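Local coordinates for ribonuclease VapC5 (Mycobacterium tuberculosis, PDB 3DBO), which is the probable toxin of the VapBC5 toxin-antitoxin system, a magnesium-dependent PIN-domain ribonuclease with limited activity seen in complex with its antitoxin VapB5, at residues Pro20-Ala32 / Ala122-Phe136. Residues are numbered along the deposited sequence; the frame is centred on the assembly and turned at random. Where two conformers were deposited one is given.
With NA (sodium ion), chain D; NA (sodium ion), chain C.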
ATOM      1  N   PRO B  20       3.521  10.450  12.671  1.00 33.10           N
ATOM      2  CA  PRO B  20       2.128  10.862  12.827  1.00 32.24           C
ATOM      3  C   PRO B  20       1.380   9.836  13.662  1.00 31.13           C
ATOM      4  O   PRO B  20       1.924   8.768  13.937  1.00 31.66           O
ATOM      5  CB  PRO B  20       1.603  10.875  11.381  1.00 32.80           C
ATOM      6  CG  PRO B  20       2.528   9.977  10.632  1.00 33.45           C
ATOM      7  CD  PRO B  20       3.863  10.186  11.263  1.00 33.14           C
ATOM      8  N   ALA B  21       0.151  10.158  14.063  1.00 29.65           N
ATOM      9  CA  ALA B  21      -0.668   9.242  14.857  1.00 28.08           C
ATOM     10  C   ALA B  21      -1.071   7.986  14.070  1.00 26.85           C
ATOM     11  O   ALA B  21      -1.062   6.874  14.601  1.00 26.50           O
ATOM     12  CB  ALA B  21      -1.907   9.967  15.381  1.00 28.22           C
ATOM     13  N   ALA B  22      -1.422   8.172  12.799  1.00 24.77           N
ATOM     14  CA  ALA B  22      -1.916   7.070  11.967  1.00 22.45           C
ATOM     15  C   ALA B  22      -1.334   7.129  10.550  1.00 20.76           C
ATOM     16  O   ALA B  22      -0.844   8.172  10.102  1.00 20.39           O
ATOM     17  CB  ALA B  22      -3.427   7.082  11.924  1.00 23.63           C
ATOM     18  N   GLY B  23      -1.357   6.002   9.862  1.00 18.74           N
ATOM     19  CA  GLY B  23      -0.922   5.982   8.474  1.00 17.17           C
ATOM     20  C   GLY B  23      -1.528   4.835   7.686  1.00 15.13           C
ATOM     21  O   GLY B  23      -2.121   3.912   8.250  1.00 15.37           O
ATOM     22  N   VAL B  24      -1.357   4.909   6.375  1.00 13.69           N
ATOM     23  CA  VAL B  24      -1.916   3.933   5.447  1.00 12.23           C
ATOM     24  C   VAL B  24      -0.814   3.144   4.756  1.00 11.76           C
ATOM     25  O   VAL B  24      -0.027   3.718   4.019  1.00 12.35           O
ATOM     26  CB  VAL B  24      -2.783   4.655   4.370  1.00 12.02           C
ATOM     27  CG1 VAL B  24      -3.308   3.635   3.362  1.00 10.23           C
ATOM     28  CG2 VAL B  24      -3.901   5.433   5.030  1.00 10.31           C
ATOM     29  N   LEU B  25      -0.749   1.832   5.011  1.00 11.41           N
ATOM     30  CA  LEU B  25       0.253   0.955   4.409  1.00 11.93           C
ATOM     31  C   LEU B  25      -0.088   0.684   2.955  1.00 12.82           C
ATOM     32  O   LEU B  25      -1.253   0.443   2.636  1.00 11.39           O
ATOM     33  CB  LEU B  25       0.300  -0.380   5.169  1.00 12.41           C
ATOM     34  CG  LEU B  25       0.408  -0.239   6.689  1.00 13.12           C
ATOM     35  CD1 LEU B  25       0.094  -1.577   7.367  1.00 16.01           C
ATOM     36  CD2 LEU B  25       1.817   0.291   7.056  1.00 15.16           C
ATOM     37  N   ASP B  26       0.920   0.744   2.086  1.00 12.84           N
ATOM     38  CA  ASP B  26       0.764   0.341   0.695  1.00 14.25           C
ATOM     39  C   ASP B  26       1.086  -1.147   0.593  1.00 14.50           C
ATOM     40  O   ASP B  26       1.332  -1.791   1.622  1.00 15.74           O
ATOM     41  CB  ASP B  26       1.644   1.195  -0.217  1.00 14.55           C
ATOM     42  CG  ASP B  26       3.103   0.731  -0.240  1.00 16.15           C
ATOM     43  OD1 ASP B  26       3.550   0.099   0.739  1.00 18.12           O
ATOM     44  OD2 ASP B  26       3.781   0.971  -1.261  1.00 17.64           O
ATOM     45  N   THR B  27       1.141  -1.697  -0.617  1.00 13.88           N
ATOM     46  CA  THR B  27       1.404  -3.132  -0.761  1.00 14.03           C
ATOM     47  C   THR B  27       2.854  -3.524  -0.447  1.00 14.30           C
ATOM     48  O   THR B  27       3.098  -4.591   0.115  1.00 13.52           O
ATOM     49  CB  THR B  27       0.985  -3.626  -2.161  1.00 14.34           C
ATOM     50  OG1 THR B  27      -0.369  -3.197  -2.399  1.00 12.97           O
ATOM     51  CG2 THR B  27       1.047  -5.125  -2.237  1.00 14.62           C
ATOM     52  N   SER B  28       3.804  -2.650  -0.800  1.00 14.01           N
ATOM     53  CA  SER B  28       5.230  -2.937  -0.650  1.00 15.48           C
ATOM     54  C   SER B  28       5.683  -3.237   0.789  1.00 15.74           C
ATOM     55  O   SER B  28       6.604  -4.037   0.999  1.00 17.19           O
ATOM     56  CB  SER B  28       6.073  -1.797  -1.268  1.00 14.87           C
ATOM     57  OG  SER B  28       6.029  -0.648  -0.450  1.00 14.69           O
ATOM     58  N   VAL B  29       5.026  -2.645   1.782  1.00 15.99           N
ATOM     59  CA  VAL B  29       5.359  -2.922   3.193  1.00 16.98           C
ATOM     60  C   VAL B  29       5.109  -4.407   3.548  1.00 17.48           C
ATOM     61  O   VAL B  29       5.787  -4.968   4.423  1.00 17.53           O
ATOM     62  CB  VAL B  29       4.641  -1.987   4.216  0.50 16.68           C
ATOM     63  CG1 VAL B  29       5.012  -0.528   3.979  0.50 17.24           C
ATOM     64  CG2 VAL B  29       3.128  -2.176   4.190  0.50 15.53           C
ATOM     65  N   PHE B  30       4.136  -5.037   2.874  1.00 17.37           N
ATOM     66  CA  PHE B  30       3.788  -6.441   3.137  1.00 17.73           C
ATOM     67  C   PHE B  30       4.766  -7.424   2.482  1.00 18.83           C
ATOM     68  O   PHE B  30       4.782  -8.612   2.819  1.00 19.63           O
ATOM     69  CB  PHE B  30       2.333  -6.753   2.683  1.00 16.63           C
ATOM     70  CG  PHE B  30       1.299  -6.083   3.501  1.00 13.52           C
ATOM     71  CD1 PHE B  30       0.767  -6.715   4.622  1.00 13.51           C
ATOM     72  CD2 PHE B  30       0.847  -4.794   3.174  1.00 12.23           C
ATOM     73  CE1 PHE B  30      -0.186  -6.087   5.398  1.00 13.22           C
ATOM     74  CE2 PHE B  30      -0.093  -4.162   3.947  1.00 13.36           C
ATOM     75  CZ  PHE B  30      -0.633  -4.795   5.065  1.00 15.35           C
ATOM     76  N   ILE B  31       5.585  -6.933   1.561  1.00 20.41           N
ATOM     77  CA  ILE B  31       6.513  -7.768   0.807  1.00 21.81           C
ATOM     78  C   ILE B  31       7.944  -7.710   1.379  1.00 23.33           C
ATOM     79  O   ILE B  31       8.400  -6.649   1.804  1.00 24.50           O
ATOM     80  CB  ILE B  31       6.501  -7.387  -0.689  1.00 21.36           C
ATOM     81  CG1 ILE B  31       5.059  -7.340  -1.216  1.00 22.07           C
ATOM     82  CG2 ILE B  31       7.340  -8.374  -1.514  1.00 22.19           C
ATOM     83  CD1 ILE B  31       4.922  -6.835  -2.656  1.00 23.95           C
ATOM     84  N   ALA B  32       8.634  -8.852   1.422  1.00 23.75           N
ATOM     85  CA  ALA B  32      10.061  -8.882   1.838  1.00 24.62           C
ATOM     86  C   ALA B  32      10.959  -8.212   0.786  1.00 25.00           C
ATOM     87  O   ALA B  32      10.776  -8.420  -0.428  1.00 25.57           O
ATOM     88  CB  ALA B  32      10.539 -10.333   2.106  1.00 24.23           C
ATOM     89  N   ALA B 122      -5.370   7.713   0.952  1.00  9.99           N
ATOM     90  CA  ALA B 122      -4.658   8.281   2.095  1.00 11.03           C
ATOM     91  C   ALA B 122      -4.805   9.805   2.165  1.00 10.90           C
ATOM     92  O   ALA B 122      -5.203  10.339   3.224  1.00 12.02           O
ATOM     93  CB  ALA B 122      -3.164   7.861   2.063  1.00 11.32           C
ATOM     94  N   ALA B 123      -4.485  10.502   1.069  1.00 10.62           N
ATOM     95  CA  ALA B 123      -4.587  11.976   1.022  1.00 11.52           C
ATOM     96  C   ALA B 123      -5.975  12.493   1.352  1.00 12.83           C
ATOM     97  O   ALA B 123      -6.117  13.518   2.023  1.00 12.29           O
ATOM     98  CB  ALA B 123      -4.126  12.518  -0.317  1.00 11.67           C
ATOM     99  N   SER B 124      -7.006  11.781   0.882  1.00 12.35           N
ATOM    100  CA  SER B 124      -8.387  12.222   1.086  1.00 13.39           C
ATOM    101  C   SER B 124      -8.797  12.109   2.562  1.00 14.53           C
ATOM    102  O   SER B 124      -9.766  12.736   2.989  1.00 15.39           O
ATOM    103  CB  SER B 124      -9.347  11.415   0.188  1.00 12.31           C
ATOM    104  OG  SER B 124      -9.505  10.095   0.678  1.00 11.96           O
ATOM    105  N   ARG B 125      -8.052  11.304   3.325  1.00 15.60           N
ATOM    106  CA  ARG B 125      -8.255  11.135   4.760  1.00 16.46           C
ATOM    107  C   ARG B 125      -7.222  11.891   5.595  1.00 17.19           C
ATOM    108  O   ARG B 125      -7.189  11.747   6.819  1.00 17.62           O
ATOM    109  CB  ARG B 125      -8.255   9.658   5.109  1.00 16.49           C
ATOM    110  CG  ARG B 125      -9.454   8.949   4.506  1.00 19.00           C
ATOM    111  CD  ARG B 125      -9.555   7.521   4.905  1.00 24.50           C
ATOM    112  NE  ARG B 125     -10.784   6.955   4.344  1.00 25.90           N
ATOM    113  CZ  ARG B 125     -11.878   6.671   5.040  1.00 26.40           C
ATOM    114  NH1 ARG B 125     -11.919   6.879   6.354  1.00 27.00           N
ATOM    115  NH2 ARG B 125     -12.928   6.160   4.413  1.00 26.38           N
ATOM    116  N   ALA B 126      -6.393  12.690   4.923  1.00 17.33           N
ATOM    117  CA  ALA B 126      -5.307  13.447   5.538  1.00 17.56           C
ATOM    118  C   ALA B 126      -4.405  12.511   6.359  1.00 17.63           C
ATOM    119  O   ALA B 126      -4.060  12.788   7.525  1.00 18.13           O
ATOM    120  CB  ALA B 126      -5.855  14.602   6.375  1.00 18.67           C
ATOM    121  N   LEU B 127      -4.057  11.379   5.750  1.00 15.80           N
ATOM    122  CA  LEU B 127      -3.132  10.414   6.329  1.00 15.38           C
ATOM    123  C   LEU B 127      -1.951  10.185   5.403  1.00 14.42           C
ATOM    124  O   LEU B 127      -2.086  10.265   4.171  1.00 12.89           O
ATOM    125  CB  LEU B 127      -3.819   9.068   6.588  1.00 15.75           C
ATOM    126  CG  LEU B 127      -5.015   9.034   7.547  1.00 16.48           C
ATOM    127  CD1 LEU B 127      -5.767   7.753   7.336  1.00 17.15           C
ATOM    128  CD2 LEU B 127      -4.592   9.210   8.997  1.00 18.73           C
ATOM    129  N   PRO B 128      -0.775   9.905   5.984  1.00 13.77           N
ATOM    130  CA  PRO B 128       0.379   9.614   5.173  1.00 13.16           C
ATOM    131  C   PRO B 128       0.341   8.203   4.589  1.00 12.77           C
ATOM    132  O   PRO B 128      -0.244   7.296   5.191  1.00 13.75           O
ATOM    133  CB  PRO B 128       1.542   9.728   6.180  1.00 13.18           C
ATOM    134  CG  PRO B 128       0.965   9.366   7.465  1.00 13.25           C
ATOM    135  CD  PRO B 128      -0.468   9.850   7.431  1.00 14.25           C
ATOM    136  N   VAL B 129       0.976   8.028   3.437  1.00 12.23           N
ATOM    137  CA  VAL B 129       1.227   6.717   2.863  1.00 11.83           C
ATOM    138  C   VAL B 129       2.559   6.172   3.411  1.00 12.60           C
ATOM    139  O   VAL B 129       3.587   6.857   3.348  1.00 12.68           O
ATOM    140  CB  VAL B 129       1.336   6.778   1.316  1.00 12.54           C
ATOM    141  CG1 VAL B 129       1.708   5.393   0.773  1.00 11.82           C
ATOM    142  CG2 VAL B 129       0.022   7.273   0.674  1.00 11.78           C
ATOM    143  N   ILE B 130       2.523   4.948   3.940  1.00 12.07           N
ATOM    144  CA  ILE B 130       3.715   4.262   4.439  1.00 12.53           C
ATOM    145  C   ILE B 130       4.133   3.292   3.356  1.00 13.14           C
ATOM    146  O   ILE B 130       3.354   2.394   2.989  1.00 13.58           O
ATOM    147  CB  ILE B 130       3.420   3.545   5.792  0.50 12.21           C
ATOM    148  CG1 ILE B 130       2.575   4.436   6.710  0.50 12.67           C
ATOM    149  CG2 ILE B 130       4.708   3.123   6.496  0.50 11.90           C
ATOM    150  CD1 ILE B 130       3.162   5.814   6.981  0.50 13.14           C
ATOM    151  N   THR B 131       5.348   3.465   2.831  1.00 13.04           N
ATOM    152  CA  THR B 131       5.811   2.660   1.709  1.00 15.13           C
ATOM    153  C   THR B 131       7.250   2.183   1.881  1.00 16.86           C
ATOM    154  O   THR B 131       8.089   2.886   2.452  1.00 17.30           O
ATOM    155  CB  THR B 131       5.595   3.371   0.310  1.00 14.56           C
ATOM    156  OG1 THR B 131       5.912   2.477  -0.763  1.00 15.10           O
ATOM    157  CG2 THR B 131       6.434   4.636   0.155  1.00 15.52           C
ATOM    158  N   GLN B 132       7.522   0.994   1.367  1.00 18.75           N
ATOM    159  CA  GLN B 132       8.870   0.471   1.370  1.00 21.62           C
ATOM    160  C   GLN B 132       9.547   0.765   0.036  1.00 22.77           C
ATOM    161  O   GLN B 132      10.770   0.724  -0.047  1.00 23.34           O
ATOM    162  CB  GLN B 132       8.874  -1.041   1.688  1.00 21.47           C
ATOM    163  CG  GLN B 132      10.254  -1.604   1.840  1.00 24.09           C
ATOM    164  CD  GLN B 132      10.307  -3.100   2.072  1.00 24.96           C
ATOM    165  OE1 GLN B 132      11.344  -3.607   2.481  1.00 29.49           O
ATOM    166  NE2 GLN B 132       9.202  -3.819   1.821  1.00 23.84           N
ATOM    167  N   ASP B 133       8.757   1.061  -0.999  1.00 23.88           N
ATOM    168  CA  ASP B 133       9.275   1.187  -2.365  1.00 26.15           C
ATOM    169  C   ASP B 133       9.311   2.656  -2.819  1.00 26.55           C
ATOM    170  O   ASP B 133       8.990   3.534  -2.030  1.00 26.63           O
ATOM    171  CB  ASP B 133       8.479   0.312  -3.345  1.00 26.45           C
ATOM    172  CG  ASP B 133       8.757  -1.185  -3.170  1.00 28.88           C
ATOM    173  OD1 ASP B 133       9.455  -1.575  -2.205  1.00 30.32           O
ATOM    174  OD2 ASP B 133       8.263  -1.985  -4.003  1.00 31.56           O
ATOM    175  N   ASP B 134       9.681   2.916  -4.073  1.00 27.43           N
ATOM    176  CA  ASP B 134       9.991   4.289  -4.516  1.00 28.70           C
ATOM    177  C   ASP B 134       8.980   4.987  -5.431  1.00 28.71           C
ATOM    178  O   ASP B 134       9.314   5.988  -6.068  1.00 28.39           O
ATOM    179  CB  ASP B 134      11.406   4.359  -5.138  1.00 29.54           C
ATOM    180  CG  ASP B 134      11.528   3.619  -6.478  1.00 32.21           C
ATOM    181  OD1 ASP B 134      10.547   2.982  -6.955  1.00 35.24           O
ATOM    182  OD2 ASP B 134      12.639   3.677  -7.065  1.00 35.85           O
ATOM    183  N   ASP B 135       7.749   4.482  -5.486  1.00 28.81           N
ATOM    184  CA  ASP B 135       6.787   4.938  -6.489  1.00 29.07           C
ATOM    185  C   ASP B 135       6.084   6.251  -6.160  1.00 29.03           C
ATOM    186  O   ASP B 135       5.638   6.967  -7.057  1.00 30.38           O
ATOM    187  CB  ASP B 135       5.728   3.865  -6.761  1.00 29.03           C
ATOM    188  CG  ASP B 135       4.914   4.144  -8.036  1.00 29.75           C
ATOM    189  OD1 ASP B 135       5.419   4.819  -8.965  1.00 32.04           O
ATOM    190  OD2 ASP B 135       3.764   3.668  -8.121  1.00 25.72           O
ATOM    191  N   PHE B 136       5.950   6.549  -4.884  1.00 27.96           N
ATOM    192  CA  PHE B 136       5.091   7.659  -4.479  1.00 27.37           C
ATOM    193  C   PHE B 136       5.852   8.971  -4.509  1.00 27.23           C
ATOM    194  O   PHE B 136       5.273  10.044  -4.354  1.00 27.73           O
ATOM    195  CB  PHE B 136       4.537   7.377  -3.098  1.00 26.27           C
ATOM    196  CG  PHE B 136       3.560   6.244  -3.059  1.00 25.42           C
ATOM    197  CD1 PHE B 136       2.203   6.480  -3.254  1.00 23.44           C
ATOM    198  CD2 PHE B 136       3.986   4.938  -2.842  1.00 21.62           C
ATOM    199  CE1 PHE B 136       1.296   5.438  -3.211  1.00 22.88           C
ATOM    200  CE2 PHE B 136       3.077   3.886  -2.819  1.00 23.61           C
ATOM    201  CZ  PHE B 136       1.723   4.139  -2.988  1.00 21.59           C
TER
HETATM  202 NA    NA D 302      -0.972  11.574   2.125  1.00 20.29          NA
HETATM  203 NA    NA C 301      -2.943   0.220   0.336  1.00 19.82          NA
HETATM  204  O   HOH W   1      -1.128  10.496  -0.385  1.00 13.56           O
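Ser28 OG is gripped from both segments. Ser28 OG donates to the syn lone pair of Asp26 OD1 at 2.8 Å. Ser28 OG also accepts from Gln132 N at 2.9 Å, with a weak further bond from Asp133 N. Chi1 of 73° sets OG between the backbone N and carbonyl carbon of Ser28, facing the turn at 131-133. Asp26 OD1 also takes Val29 N, an Asx motif that ties the carboxylate to the turn after its strand. The other oxygen, Asp26 OD2, receives Thr131 OG1 at 2.7 Å from well above the carboxylate plane. Thr131 OG1 in turn accepts from Asp133 N, an ST turn. Asp26 OD2 also lies 3.4 Å from Phe136 CE2, at the ring edge, while Val129 CG1 sits over the centre of one ring face.

Gln132 stretches out with CG anti to its backbone N (chi1 -174°). Gln132 NE2 donates to Ser28 O at 2.7 Å and to Ile31 O at 2.9 Å; both oxygens lie in the amide plane of Gln132. Ile31 N reaches Ser28 O from the other face of that carbonyl's plane.

Upstream, strands 22-25 and 129-131 pair in parallel at the centre of the PIN-domain sheet. Val24 N bonds to Pro128 O, Ile130 N to Val24 O and Asp26 N to Ile130 O. Val24 CG2 packs on Leu127 CD1 and Ala122 CB, at the end of helix 113-124. On the other face, Leu25 CD2 meets Ile130 CB at 3.8 Å.

Asp26 is a predicted magnesium ligand, as is Asp115, close to Phe136. The bonds from Ser28, Val29 and Thr131 probably hold the Asp26 carboxylate in one orientation at the strand end, consistent with second-shell positioning of a metal ligand.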